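Local atomic coordinates of protein CLPV1 (Pseudomonas aeruginosa, PDB entry 4UQW), a protein that probably disassembles the contracted TssB-TssC sheath of the type VI secretion system as a Clp-family ATPase, of which the N domain is described here. Residues G122-P127 with H131-L136; H42-I47 with Y118-I123; K71-A76 with A138-L143. All blocks are in the same frame, centred on the assembly; numbering follows the deposited sequence.

Interaction 1 (G122-P127 with H131-L136)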
ATOM      1  N   GLY A 122      -1.617  -5.624   7.098  1.00 14.03           N
ATOM      2  CA  GLY A 122      -2.357  -6.675   6.403  1.00 13.98           C
ATOM      3  C   GLY A 122      -1.458  -7.389   5.372  1.00 15.55           C
ATOM      4  O   GLY A 122      -1.532  -8.621   5.181  1.00 15.91           O
ATOM      5  N   ILE A 123      -0.639  -6.608   4.666  1.00 14.12           N
ATOM      6  CA  ILE A 123       0.326  -7.210   3.739  1.00 12.88           C
ATOM      7  C   ILE A 123       1.322  -8.131   4.445  1.00 16.11           C
ATOM      8  O   ILE A 123       1.594  -9.235   3.990  1.00 16.76           O
ATOM      9  CB  ILE A 123       1.040  -6.050   2.956  1.00 13.89           C
ATOM     10  CG1 ILE A 123       0.087  -5.423   1.926  1.00 14.16           C
ATOM     11  CG2 ILE A 123       2.347  -6.543   2.245  1.00 17.93           C
ATOM     12  CD1 ILE A 123       0.582  -4.036   1.355  1.00 15.90           C
ATOM     13  N   LEU A 124       1.882  -7.667   5.557  1.00 16.10           N
ATOM     14  CA  LEU A 124       2.880  -8.492   6.237  1.00 17.51           C
ATOM     15  C   LEU A 124       2.309  -9.783   6.778  1.00 19.91           C
ATOM     16  O   LEU A 124       3.026 -10.792   6.895  1.00 21.62           O
ATOM     17  CB  LEU A 124       3.554  -7.717   7.398  1.00 18.50           C
ATOM     18  CG  LEU A 124       4.401  -6.516   6.948  1.00 18.55           C
ATOM     19  CD1 LEU A 124       4.815  -5.659   8.159  1.00 21.84           C
ATOM     20  CD2 LEU A 124       5.608  -6.986   6.113  1.00 19.27           C
ATOM     21  N   LYS A 125       1.022  -9.777   7.099  1.00 18.06           N
ATOM     22  CA  LYS A 125       0.365 -10.972   7.621  1.00 19.06           C
ATOM     23  C   LYS A 125      -0.139 -11.945   6.585  1.00 25.04           C
ATOM     24  O   LYS A 125      -0.686 -12.986   6.952  1.00 27.60           O
ATOM     25  CB  LYS A 125      -0.794 -10.557   8.500  1.00 21.43           C
ATOM     26  CG  LYS A 125      -0.396  -9.846   9.767  1.00 22.39           C
ATOM     27  CD  LYS A 125       0.349 -10.757  10.751  1.00 27.24           C
ATOM     28  CE  LYS A 125      -0.572 -11.825  11.386  1.00 32.86           C
ATOM     29  NZ  LYS A 125       0.227 -12.625  12.402  1.00 39.29           N
ATOM     30  N   THR A 126       0.056 -11.653   5.306  1.00 18.82           N
ATOM     31  CA  THR A 126      -0.431 -12.520   4.231  1.00 18.14           C
ATOM     32  C   THR A 126       0.796 -12.946   3.421  1.00 17.21           C
ATOM     33  O   THR A 126       1.342 -12.093   2.775  1.00 18.84           O
ATOM     34  CB  THR A 126      -1.402 -11.758   3.343  1.00 23.96           C
ATOM     35  OG1 THR A 126      -2.452 -11.180   4.160  1.00 30.18           O
ATOM     36  CG2 THR A 126      -2.005 -12.678   2.233  1.00 26.36           C
ATOM     37  N   PRO A 127       1.182 -14.218   3.434  1.00 21.96           N
ATOM     38  CA  PRO A 127       2.481 -14.543   2.823  1.00 21.42           C
ATOM     39  C   PRO A 127       2.662 -14.132   1.362  1.00 24.04           C
ATOM     40  O   PRO A 127       3.751 -13.637   0.995  1.00 24.46           O
ATOM     41  CB  PRO A 127       2.528 -16.053   2.968  1.00 27.80           C
ATOM     42  CG  PRO A 127       1.795 -16.273   4.288  1.00 26.56           C
ATOM     43  CD  PRO A 127       0.655 -15.294   4.285  1.00 21.42           C
ATOM     44  N   HIS A 131       5.504 -11.416   0.174  1.00 20.70           N
ATOM     45  CA  HIS A 131       6.521 -11.792  -0.813  1.00 21.94           C
ATOM     46  C   HIS A 131       6.540 -10.779  -1.940  1.00 21.05           C
ATOM     47  O   HIS A 131       7.637 -10.395  -2.457  1.00 22.56           O
ATOM     48  CB  HIS A 131       6.241 -13.232  -1.316  1.00 24.46           C
ATOM     49  CG  HIS A 131       7.138 -13.695  -2.413  1.00 37.69           C
ATOM     50  ND1 HIS A 131       8.449 -14.057  -2.200  1.00 43.56           N
ATOM     51  CD2 HIS A 131       6.901 -13.872  -3.736  1.00 43.28           C
ATOM     52  CE1 HIS A 131       8.986 -14.433  -3.350  1.00 44.89           C
ATOM     53  NE2 HIS A 131       8.066 -14.329  -4.296  1.00 43.86           N
ATOM     54  N   ALA A 132       5.351 -10.318  -2.336  1.00 20.69           N
ATOM     55  CA  ALA A 132       5.323  -9.272  -3.371  1.00 21.10           C
ATOM     56  C   ALA A 132       6.012  -8.000  -2.918  1.00 22.04           C
ATOM     57  O   ALA A 132       6.775  -7.372  -3.662  1.00 21.70           O
ATOM     58  CB  ALA A 132       3.865  -8.977  -3.781  1.00 21.55           C
ATOM     59  N   LEU A 133       5.744  -7.620  -1.680  1.00 18.46           N
ATOM     60  CA  LEU A 133       6.285  -6.408  -1.116  1.00 21.11           C
ATOM     61  C   LEU A 133       7.811  -6.473  -1.027  1.00 21.84           C
ATOM     62  O   LEU A 133       8.522  -5.515  -1.417  1.00 20.59           O
ATOM     63  CB  LEU A 133       5.618  -6.228   0.287  1.00 21.15           C
ATOM     64  CG  LEU A 133       6.077  -4.948   0.976  1.00 28.64           C
ATOM     65  CD1 LEU A 133       5.401  -3.744   0.312  1.00 27.50           C
ATOM     66  CD2 LEU A 133       5.901  -5.043   2.497  1.00 28.80           C
ATOM     67  N   THR A 134       8.356  -7.581  -0.523  1.00 21.90           N
ATOM     68  CA  THR A 134       9.819  -7.651  -0.424  1.00 21.71           C
ATOM     69  C   THR A 134      10.463  -7.783  -1.792  1.00 24.79           C
ATOM     70  O   THR A 134      11.589  -7.397  -1.963  1.00 25.46           O
ATOM     71  CB  THR A 134      10.271  -8.797   0.528  1.00 24.75           C
ATOM     72  OG1 THR A 134       9.881 -10.085  -0.007  1.00 29.98           O
ATOM     73  CG2 THR A 134       9.622  -8.623   1.900  1.00 29.87           C
ATOM     74  N   GLY A 135       9.716  -8.288  -2.773  1.00 22.49           N
ATOM     75  CA  GLY A 135      10.179  -8.303  -4.147  1.00 24.78           C
ATOM     76  C   GLY A 135      10.425  -6.891  -4.681  1.00 21.01           C
ATOM     77  O   GLY A 135      11.358  -6.697  -5.461  1.00 24.53           O
ATOM     78  N   LEU A 136       9.648  -5.919  -4.250  1.00 20.89           N
ATOM     79  CA  LEU A 136       9.852  -4.527  -4.614  1.00 21.15           C
ATOM     80  C   LEU A 136      11.103  -3.938  -3.986  1.00 21.27           C
ATOM     81  O   LEU A 136      11.862  -3.207  -4.633  1.00 22.36           O
ATOM     82  CB  LEU A 136       8.631  -3.692  -4.216  1.00 20.09           C
ATOM     83  CG  LEU A 136       7.320  -4.103  -4.899  1.00 21.04           C
ATOM     84  CD1 LEU A 136       6.199  -3.193  -4.457  1.00 21.74           C
ATOM     85  CD2 LEU A 136       7.494  -4.031  -6.411  1.00 22.96           C
TER

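Interaction 2 (H42-I47 with Y118-I123)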
ATOM      1  N   HIS A  42       3.009   1.144  -7.640  1.00 15.78           N
ATOM      2  CA  HIS A  42       2.487   2.477  -7.975  1.00 13.82           C
ATOM      3  C   HIS A  42       1.912   3.153  -6.743  1.00 15.20           C
ATOM      4  O   HIS A  42       2.081   4.355  -6.536  1.00 15.41           O
ATOM      5  CB  HIS A  42       1.362   2.401  -9.033  1.00 15.13           C
ATOM      6  CG  HIS A  42       1.790   1.901 -10.375  1.00 15.37           C
ATOM      7  ND1 HIS A  42       1.422   0.651 -10.803  1.00 15.48           N
ATOM      8  CD2 HIS A  42       2.496   2.473 -11.381  1.00 15.40           C
ATOM      9  CE1 HIS A  42       1.868   0.463 -12.040  1.00 16.49           C
ATOM     10  NE2 HIS A  42       2.524   1.549 -12.405  1.00 16.15           N
ATOM     11  N   TRP A  43       1.151   2.388  -5.949  1.00 14.29           N
ATOM     12  CA  TRP A  43       0.410   2.946  -4.810  1.00 13.82           C
ATOM     13  C   TRP A  43       1.420   3.426  -3.762  1.00 15.98           C
ATOM     14  O   TRP A  43       1.328   4.547  -3.239  1.00 15.11           O
ATOM     15  CB  TRP A  43      -0.473   1.858  -4.216  1.00 12.88           C
ATOM     16  CG  TRP A  43      -1.538   2.384  -3.288  1.00 14.40           C
ATOM     17  CD1 TRP A  43      -1.855   3.684  -3.057  1.00 15.22           C
ATOM     18  CD2 TRP A  43      -2.429   1.566  -2.556  1.00 15.18           C
ATOM     19  NE1 TRP A  43      -2.952   3.730  -2.175  1.00 13.60           N
ATOM     20  CE2 TRP A  43      -3.336   2.429  -1.907  1.00 13.38           C
ATOM     21  CE3 TRP A  43      -2.617   0.163  -2.477  1.00 16.70           C
ATOM     22  CZ2 TRP A  43      -4.375   1.931  -1.083  1.00 16.01           C
ATOM     23  CZ3 TRP A  43      -3.635  -0.341  -1.686  1.00 15.56           C
ATOM     24  CH2 TRP A  43      -4.510   0.565  -1.001  1.00 15.64           C
ATOM     25  N   PHE A  44       2.389   2.550  -3.437  1.00 15.53           N
ATOM     26  CA  PHE A  44       3.363   2.894  -2.396  1.00 16.79           C
ATOM     27  C   PHE A  44       4.263   4.054  -2.875  1.00 17.75           C
ATOM     28  O   PHE A  44       4.593   4.966  -2.088  1.00 16.88           O
ATOM     29  CB  PHE A  44       4.208   1.662  -2.020  1.00 17.30           C
ATOM     30  CG  PHE A  44       3.554   0.829  -0.981  1.00 21.19           C
ATOM     31  CD1 PHE A  44       2.205   0.607  -1.039  1.00 27.90           C
ATOM     32  CD2 PHE A  44       4.280   0.271   0.085  1.00 25.21           C
ATOM     33  CE1 PHE A  44       1.563  -0.181  -0.083  1.00 35.78           C
ATOM     34  CE2 PHE A  44       3.614  -0.509   1.056  1.00 23.57           C
ATOM     35  CZ  PHE A  44       2.288  -0.727   0.953  1.00 25.91           C
ATOM     36  N   HIS A  45       4.664   4.039  -4.161  1.00 15.58           N
ATOM     37  CA  HIS A  45       5.440   5.159  -4.674  1.00 16.93           C
ATOM     38  C   HIS A  45       4.629   6.497  -4.504  1.00 18.67           C
ATOM     39  O   HIS A  45       5.176   7.517  -4.050  1.00 19.50           O
ATOM     40  CB  HIS A  45       5.825   4.883  -6.131  1.00 19.70           C
ATOM     41  CG  HIS A  45       6.407   6.074  -6.800  1.00 22.62           C
ATOM     42  ND1 HIS A  45       7.735   6.426  -6.708  1.00 27.05           N
ATOM     43  CD2 HIS A  45       5.800   7.042  -7.526  1.00 19.89           C
ATOM     44  CE1 HIS A  45       7.938   7.534  -7.410  1.00 23.70           C
ATOM     45  NE2 HIS A  45       6.780   7.930  -7.906  1.00 25.50           N
ATOM     46  N   GLN A  46       3.342   6.460  -4.822  1.00 16.41           N
ATOM     47  CA  GLN A  46       2.542   7.680  -4.717  1.00 16.95           C
ATOM     48  C   GLN A  46       2.354   8.110  -3.278  1.00 17.19           C
ATOM     49  O   GLN A  46       2.384   9.337  -2.967  1.00 18.49           O
ATOM     50  CB  GLN A  46       1.167   7.501  -5.403  1.00 17.16           C
ATOM     51  CG  GLN A  46       1.299   7.576  -6.925  1.00 19.92           C
ATOM     52  CD  GLN A  46       1.800   8.875  -7.460  1.00 21.43           C
ATOM     53  OE1 GLN A  46       1.422   9.987  -7.023  1.00 26.24           O
ATOM     54  NE2 GLN A  46       2.716   8.750  -8.363  1.00 25.83           N
ATOM     55  N   ILE A  47       2.207   7.165  -2.367  1.00 15.16           N
ATOM     56  CA  ILE A  47       2.097   7.537  -0.948  1.00 16.87           C
ATOM     57  C   ILE A  47       3.384   8.210  -0.478  1.00 17.46           C
ATOM     58  O   ILE A  47       3.317   9.261   0.217  1.00 17.65           O
ATOM     59  CB  ILE A  47       1.781   6.261  -0.078  1.00 15.88           C
ATOM     60  CG1 ILE A  47       0.355   5.774  -0.336  1.00 15.44           C
ATOM     61  CG2 ILE A  47       2.049   6.555   1.433  1.00 19.18           C
ATOM     62  CD1 ILE A  47       0.147   4.304   0.104  1.00 17.10           C
ATOM     63  N   TYR A 118      -2.338   0.280   8.347  1.00 14.44           N
ATOM     64  CA  TYR A 118      -3.077  -0.996   8.384  1.00 15.83           C
ATOM     65  C   TYR A 118      -2.874  -1.779   7.091  1.00 15.01           C
ATOM     66  O   TYR A 118      -2.904  -3.016   7.120  1.00 15.27           O
ATOM     67  CB  TYR A 118      -4.584  -0.763   8.581  1.00 15.50           C
ATOM     68  CG  TYR A 118      -4.940  -0.012   9.839  1.00 14.82           C
ATOM     69  CD1 TYR A 118      -4.072   0.111  10.893  1.00 14.90           C
ATOM     70  CD2 TYR A 118      -6.191   0.592   9.926  1.00 15.49           C
ATOM     71  CE1 TYR A 118      -4.436   0.803  12.066  1.00 16.74           C
ATOM     72  CE2 TYR A 118      -6.582   1.290  11.084  1.00 18.16           C
ATOM     73  CZ  TYR A 118      -5.692   1.407  12.120  1.00 19.67           C
ATOM     74  OH  TYR A 118      -6.025   2.154  13.242  1.00 21.44           O
ATOM     75  N   LEU A 119      -2.697  -1.093   5.955  1.00 13.31           N
ATOM     76  CA  LEU A 119      -2.335  -1.801   4.734  1.00 14.25           C
ATOM     77  C   LEU A 119      -0.998  -2.524   4.899  1.00 15.75           C
ATOM     78  O   LEU A 119      -0.863  -3.678   4.495  1.00 15.56           O
ATOM     79  CB  LEU A 119      -2.195  -0.871   3.518  1.00 15.92           C
ATOM     80  CG  LEU A 119      -3.434  -0.072   3.163  1.00 14.15           C
ATOM     81  CD1 LEU A 119      -3.045   1.007   2.124  1.00 16.90           C
ATOM     82  CD2 LEU A 119      -4.503  -0.988   2.528  1.00 15.78           C
ATOM     83  N   VAL A 120      -0.028  -1.874   5.540  1.00 14.21           N
ATOM     84  CA  VAL A 120       1.253  -2.546   5.752  1.00 14.82           C
ATOM     85  C   VAL A 120       1.084  -3.783   6.634  1.00 13.72           C
ATOM     86  O   VAL A 120       1.622  -4.842   6.303  1.00 15.52           O
ATOM     87  CB  VAL A 120       2.246  -1.549   6.397  1.00 13.85           C
ATOM     88  CG1 VAL A 120       3.563  -2.249   6.762  1.00 17.26           C
ATOM     89  CG2 VAL A 120       2.565  -0.446   5.382  1.00 17.32           C
ATOM     90  N   ILE A 121       0.329  -3.691   7.744  1.00 14.61           N
ATOM     91  CA  ILE A 121       0.142  -4.835   8.603  1.00 14.56           C
ATOM     92  C   ILE A 121      -0.566  -5.948   7.844  1.00 14.65           C
ATOM     93  O   ILE A 121      -0.143  -7.119   7.914  1.00 16.20           O
ATOM     94  CB  ILE A 121      -0.684  -4.450   9.844  1.00 15.49           C
ATOM     95  CG1 ILE A 121       0.192  -3.578  10.758  1.00 14.65           C
ATOM     96  CG2 ILE A 121      -1.186  -5.707  10.597  1.00 16.74           C
ATOM     97  CD1 ILE A 121      -0.640  -2.842  11.844  1.00 17.60           C
ATOM     98  N   GLY A 122      -1.617  -5.624   7.098  1.00 14.03           N
ATOM     99  CA  GLY A 122      -2.357  -6.675   6.403  1.00 13.98           C
ATOM    100  C   GLY A 122      -1.458  -7.389   5.372  1.00 15.55           C
ATOM    101  O   GLY A 122      -1.532  -8.621   5.181  1.00 15.91           O
ATOM    102  N   ILE A 123      -0.639  -6.608   4.666  1.00 14.12           N
ATOM    103  CA  ILE A 123       0.326  -7.210   3.739  1.00 12.88           C
ATOM    104  C   ILE A 123       1.322  -8.131   4.445  1.00 16.11           C
ATOM    105  O   ILE A 123       1.594  -9.235   3.990  1.00 16.76           O
ATOM    106  CB  ILE A 123       1.040  -6.050   2.956  1.00 13.89           C
ATOM    107  CG1 ILE A 123       0.087  -5.423   1.926  1.00 14.16           C
ATOM    108  CG2 ILE A 123       2.347  -6.543   2.245  1.00 17.93           C
ATOM    109  CD1 ILE A 123       0.582  -4.036   1.355  1.00 15.90           C
TER

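Interaction 3 (K71-A76 with A138-L143)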
ATOM      1  N   LYS A  71      14.980   4.323  -4.306  1.00 18.93           N
ATOM      2  CA  LYS A  71      15.737   3.805  -5.441  1.00 18.98           C
ATOM      3  C   LYS A  71      15.084   2.487  -5.930  1.00 20.33           C
ATOM      4  O   LYS A  71      14.893   2.230  -7.149  1.00 20.83           O
ATOM      5  CB  LYS A  71      17.204   3.569  -5.069  1.00 20.14           C
ATOM      6  CG  LYS A  71      18.086   3.003  -6.155  1.00 22.22           C
ATOM      7  CD  LYS A  71      19.501   2.924  -5.624  1.00 22.16           C
ATOM      8  CE  LYS A  71      20.495   2.541  -6.689  1.00 32.32           C
ATOM      9  NZ  LYS A  71      20.184   1.179  -7.186  1.00 42.18           N
ATOM     10  N   ASP A  72      14.790   1.604  -4.978  1.00 18.39           N
ATOM     11  CA  ASP A  72      14.221   0.335  -5.343  1.00 18.48           C
ATOM     12  C   ASP A  72      12.832   0.482  -5.985  1.00 19.93           C
ATOM     13  O   ASP A  72      12.525  -0.258  -6.944  1.00 18.96           O
ATOM     14  CB  ASP A  72      14.110  -0.565  -4.095  1.00 17.83           C
ATOM     15  CG  ASP A  72      15.481  -1.086  -3.616  1.00 22.20           C
ATOM     16  OD1 ASP A  72      16.498  -1.028  -4.374  1.00 22.34           O
ATOM     17  OD2 ASP A  72      15.599  -1.518  -2.442  1.00 22.70           O
ATOM     18  N   LEU A  73      11.987   1.370  -5.451  1.00 18.31           N
ATOM     19  CA  LEU A  73      10.652   1.512  -6.009  1.00 18.05           C
ATOM     20  C   LEU A  73      10.726   2.107  -7.392  1.00 18.36           C
ATOM     21  O   LEU A  73       9.965   1.673  -8.299  1.00 19.76           O
ATOM     22  CB  LEU A  73       9.756   2.389  -5.115  1.00 19.08           C
ATOM     23  CG  LEU A  73       9.494   1.765  -3.735  1.00 19.91           C
ATOM     24  CD1 LEU A  73       8.603   2.767  -2.967  1.00 22.84           C
ATOM     25  CD2 LEU A  73       8.792   0.413  -3.840  1.00 26.71           C
ATOM     26  N   THR A  74      11.612   3.076  -7.600  1.00 22.34           N
ATOM     27  CA  THR A  74      11.803   3.698  -8.925  0.58 23.02           C
ATOM     28  C   THR A  74      12.244   2.658  -9.933  1.00 21.13           C
ATOM     29  O   THR A  74      11.735   2.562 -11.072  1.00 23.85           O
ATOM     30  CB  THR A  74      12.842   4.814  -8.878  0.58 25.37           C
ATOM     31  OG1 THR A  74      12.337   5.899  -8.094  0.58 27.84           O
ATOM     32  CG2 THR A  74      13.173   5.264 -10.281  0.58 29.82           C
ATOM     33  N   GLU A  75      13.213   1.835  -9.534  1.00 23.19           N
ATOM     34  CA  GLU A  75      13.671   0.783 -10.433  1.00 24.08           C
ATOM     35  C   GLU A  75      12.578  -0.262 -10.751  1.00 27.11           C
ATOM     36  O   GLU A  75      12.417  -0.655 -11.936  1.00 26.31           O
ATOM     37  CB  GLU A  75      14.951   0.134  -9.870  1.00 27.08           C
ATOM     38  CG  GLU A  75      16.074   1.185  -9.876  1.00 31.61           C
ATOM     39  CD  GLU A  75      17.419   0.654  -9.387  1.00 41.33           C
ATOM     40  OE1 GLU A  75      17.461  -0.564  -9.093  1.00 42.49           O
ATOM     41  OE2 GLU A  75      18.411   1.448  -9.322  1.00 38.27           O
ATOM     42  N   ALA A  76      11.778  -0.672  -9.750  1.00 21.01           N
ATOM     43  CA  ALA A  76      10.665  -1.578 -10.004  1.00 21.84           C
ATOM     44  C   ALA A  76       9.654  -0.952 -10.960  1.00 24.78           C
ATOM     45  O   ALA A  76       9.124  -1.629 -11.854  1.00 24.76           O
ATOM     46  CB  ALA A  76       9.981  -1.961  -8.664  1.00 20.40           C
ATOM     47  N   ALA A 138      14.139  -5.161  -0.878  1.00 20.22           N
ATOM     48  CA  ALA A 138      14.601  -5.908   0.263  1.00 22.32           C
ATOM     49  C   ALA A 138      14.553  -5.095   1.547  1.00 18.63           C
ATOM     50  O   ALA A 138      14.519  -5.697   2.635  1.00 20.95           O
ATOM     51  CB  ALA A 138      16.024  -6.409   0.017  1.00 23.18           C
ATOM     52  N   GLU A 139      14.448  -3.764   1.464  1.00 17.37           N
ATOM     53  CA  GLU A 139      14.283  -2.948   2.688  1.00 19.51           C
ATOM     54  C   GLU A 139      13.052  -3.401   3.459  1.00 20.56           C
ATOM     55  O   GLU A 139      13.010  -3.341   4.693  1.00 19.92           O
ATOM     56  CB  GLU A 139      14.125  -1.435   2.382  1.00 18.97           C
ATOM     57  CG  GLU A 139      15.452  -0.801   1.860  1.00 19.29           C
ATOM     58  CD  GLU A 139      16.545  -0.926   2.877  1.00 20.75           C
ATOM     59  OE1 GLU A 139      16.450  -0.409   3.996  1.00 20.55           O
ATOM     60  OE2 GLU A 139      17.631  -1.520   2.568  1.00 24.91           O
ATOM     61  N   PHE A 140      12.008  -3.830   2.753  1.00 19.85           N
ATOM     62  CA  PHE A 140      10.800  -4.210   3.499  1.00 20.38           C
ATOM     63  C   PHE A 140      10.936  -5.492   4.319  1.00 20.20           C
ATOM     64  O   PHE A 140      10.099  -5.747   5.198  1.00 20.16           O
ATOM     65  CB  PHE A 140       9.608  -4.370   2.547  1.00 19.17           C
ATOM     66  CG  PHE A 140       9.097  -3.077   1.956  1.00 19.55           C
ATOM     67  CD1 PHE A 140       8.633  -2.057   2.769  1.00 25.21           C
ATOM     68  CD2 PHE A 140       9.010  -2.931   0.572  1.00 19.74           C
ATOM     69  CE1 PHE A 140       8.093  -0.886   2.216  1.00 24.51           C
ATOM     70  CE2 PHE A 140       8.426  -1.776   0.022  1.00 24.38           C
ATOM     71  CZ  PHE A 140       7.974  -0.771   0.850  1.00 22.45           C
ATOM     72  N   ALA A 141      11.987  -6.291   4.103  1.00 20.13           N
ATOM     73  CA  ALA A 141      12.252  -7.400   4.989  1.00 21.91           C
ATOM     74  C   ALA A 141      12.664  -6.950   6.374  1.00 23.04           C
ATOM     75  O   ALA A 141      12.639  -7.740   7.333  1.00 26.18           O
ATOM     76  CB  ALA A 141      13.318  -8.313   4.381  1.00 22.63           C
ATOM     77  N   LYS A 142      12.976  -5.672   6.525  1.00 20.89           N
ATOM     78  CA  LYS A 142      13.307  -5.127   7.850  1.00 21.16           C
ATOM     79  C   LYS A 142      12.045  -4.844   8.705  1.00 22.34           C
ATOM     80  O   LYS A 142      12.137  -4.652   9.930  1.00 28.07           O
ATOM     81  CB  LYS A 142      14.115  -3.835   7.692  1.00 21.59           C
ATOM     82  CG  LYS A 142      15.491  -4.057   7.023  1.00 23.69           C
ATOM     83  CD  LYS A 142      16.234  -2.784   6.740  1.00 22.48           C
ATOM     84  CE  LYS A 142      17.516  -3.163   5.990  1.00 24.75           C
ATOM     85  NZ  LYS A 142      18.348  -2.001   5.692  1.00 23.51           N
ATOM     86  N   LEU A 143      10.869  -4.835   8.084  1.00 20.43           N
ATOM     87  CA  LEU A 143       9.645  -4.624   8.859  1.00 20.19           C
ATOM     88  C   LEU A 143       9.365  -5.795   9.759  1.00 22.65           C
ATOM     89  O   LEU A 143       9.517  -6.947   9.371  1.00 27.32           O
ATOM     90  CB  LEU A 143       8.445  -4.409   7.957  1.00 19.67           C
ATOM     91  CG  LEU A 143       8.521  -3.200   7.041  1.00 22.72           C
ATOM     92  CD1 LEU A 143       7.327  -3.245   6.135  1.00 25.62           C
ATOM     93  CD2 LEU A 143       8.547  -1.944   7.878  1.00 25.47           C
TER

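Interaction 1 (G122-P127 with H131-L136)
L133 meets both I123 and L124 where helix 116-124 gives way, through a short turn, to helix 127-136. The apolar part of the contact gathers on this one leucine. CG2 of I123 lies 3.8 Å from CB of L133, so the branch methyl of the isoleucine presses on the root of the leucine side chain, and the two side chains cross at about a right angle. CD2 of L133 reaches past that methyl and comes within 4.1 Å of CD2 of L124. The reach follows from the first torsion of L133, which sets CG opposite the backbone N (chi1 -178°) and carries CD2 out to CG2 of I123 and CD2 of L124. F44 of helix 40-49 and F140 lie against the same leucine.

The polar part is backbone. N of H131 donates to O of P127 over 2.9 Å in the first turn of helix 127-136, with an N-H...O angle of 150°. On the other side of the turn, OG1 of T126 donates to O of G122 at 2.9 Å, nearly in line with the C=O bond. The hydroxyl is spent on a carbonyl of the preceding helix; T126 stands at the N-cap of the next, yet makes no side-chain capping bond.

Chemically, one bond ties the turn to the first helix, one opens the second, and three buried aliphatic side chains pack between them.

Interaction 2 (H42-I47 with Y118-I123)
The segments 42-47 and 118-123 run roughly antiparallel, 147° between their directions, with axes 13.3 Å apart at closest approach, a spacing so wide that large side chains must bridge it. Two aromatic residues of helix 40-49 do so. W43 extends its indole from a first torsion of -165°, which places CG opposite the backbone N, and the far corner of the six-membered ring meets L119. CH2 of W43 comes within 3.5 Å of CD1 of L119, and the same methyl lies 3.6 Å from CZ2 of W43; CD2 of L119 adds a looser touch on CH2. The two side chains cross at about a right angle.

F44 works differently, leading with its para carbon. CZ of F44 is 3.7 Å from CD1 of I123, the two side chains arriving from opposite directions, while CG2 of V120 stands 4.4 Å from the same CZ. Both methyls approach the ring obliquely.

The polar edge of the indole is turned to another helix, where NE1 of W43 is hydrogen-bonded to O of A19 in helix 17-33. V94 and V98 of helix 92-108 also touch the indole, and L55 of helix 54-61 touches both F44 and V120. The contact thus lies at the centre of a helical bundle and is wholly apolar across its two segments; the one buried indole N-H in it is paid for by a backbone carbonyl.

Interaction 3 (K71-A76 with A138-L143)
A 3-10 segment, residues 138-142, follows helix 127-136 and rests beside helix 66-79, touching it lightly at two places. The inner one is apolar: CD2 of L73 stands 4.5 Å from CE2 of F140, at the edge of the phenyl ring and near its plane. V41 and L48 of helix 40-49 pack on L73, and F44 of the same helix packs on F140, so this meeting belongs to the core.

The outer place is polar but indirect. OD2 of D72 is 4.2 Å from N of A138 and 4.4 Å from CG of E139; its hydrogen bond goes to OG of S137, which also accepts from N of E139. One serine hydroxyl links the helix to the start of the 3-10 segment. The carboxylates of D72 and E139 remain apart, OD2 to OE2 5.4 Å, and the charge of E139 is probably eased by K142, whose NZ meets OE1 of E139 at 3.0 Å in a salt bridge, on the syn side but 25° out of the carboxylate plane. OE1 also accepts from N of D65.

The arrangement is a connection between helices in a mainly helical Clp N domain, with an aromatic residue turned into the bundle.

How the interactions relate
From the N terminus, helix 40-49 supplies the first half of interaction 2 and helix 66-79 the first half of interaction 3. The chain then passes through helix 92-108 before helix 116-124 returns to close the long loop of interaction 2. Interaction 1 starts on that same helix, sharing G122 and I123, and closes a very short loop at the next turn. Residues 138-143 finally complete interaction 3. Interactions 2 and 3 therefore cross along the sequence, while interaction 1 falls wholly within the span of interaction 3. In space they merge: L136 packs on A76, and L143 reaches V120 and L124, so that the three contacts together join four helices and one connection.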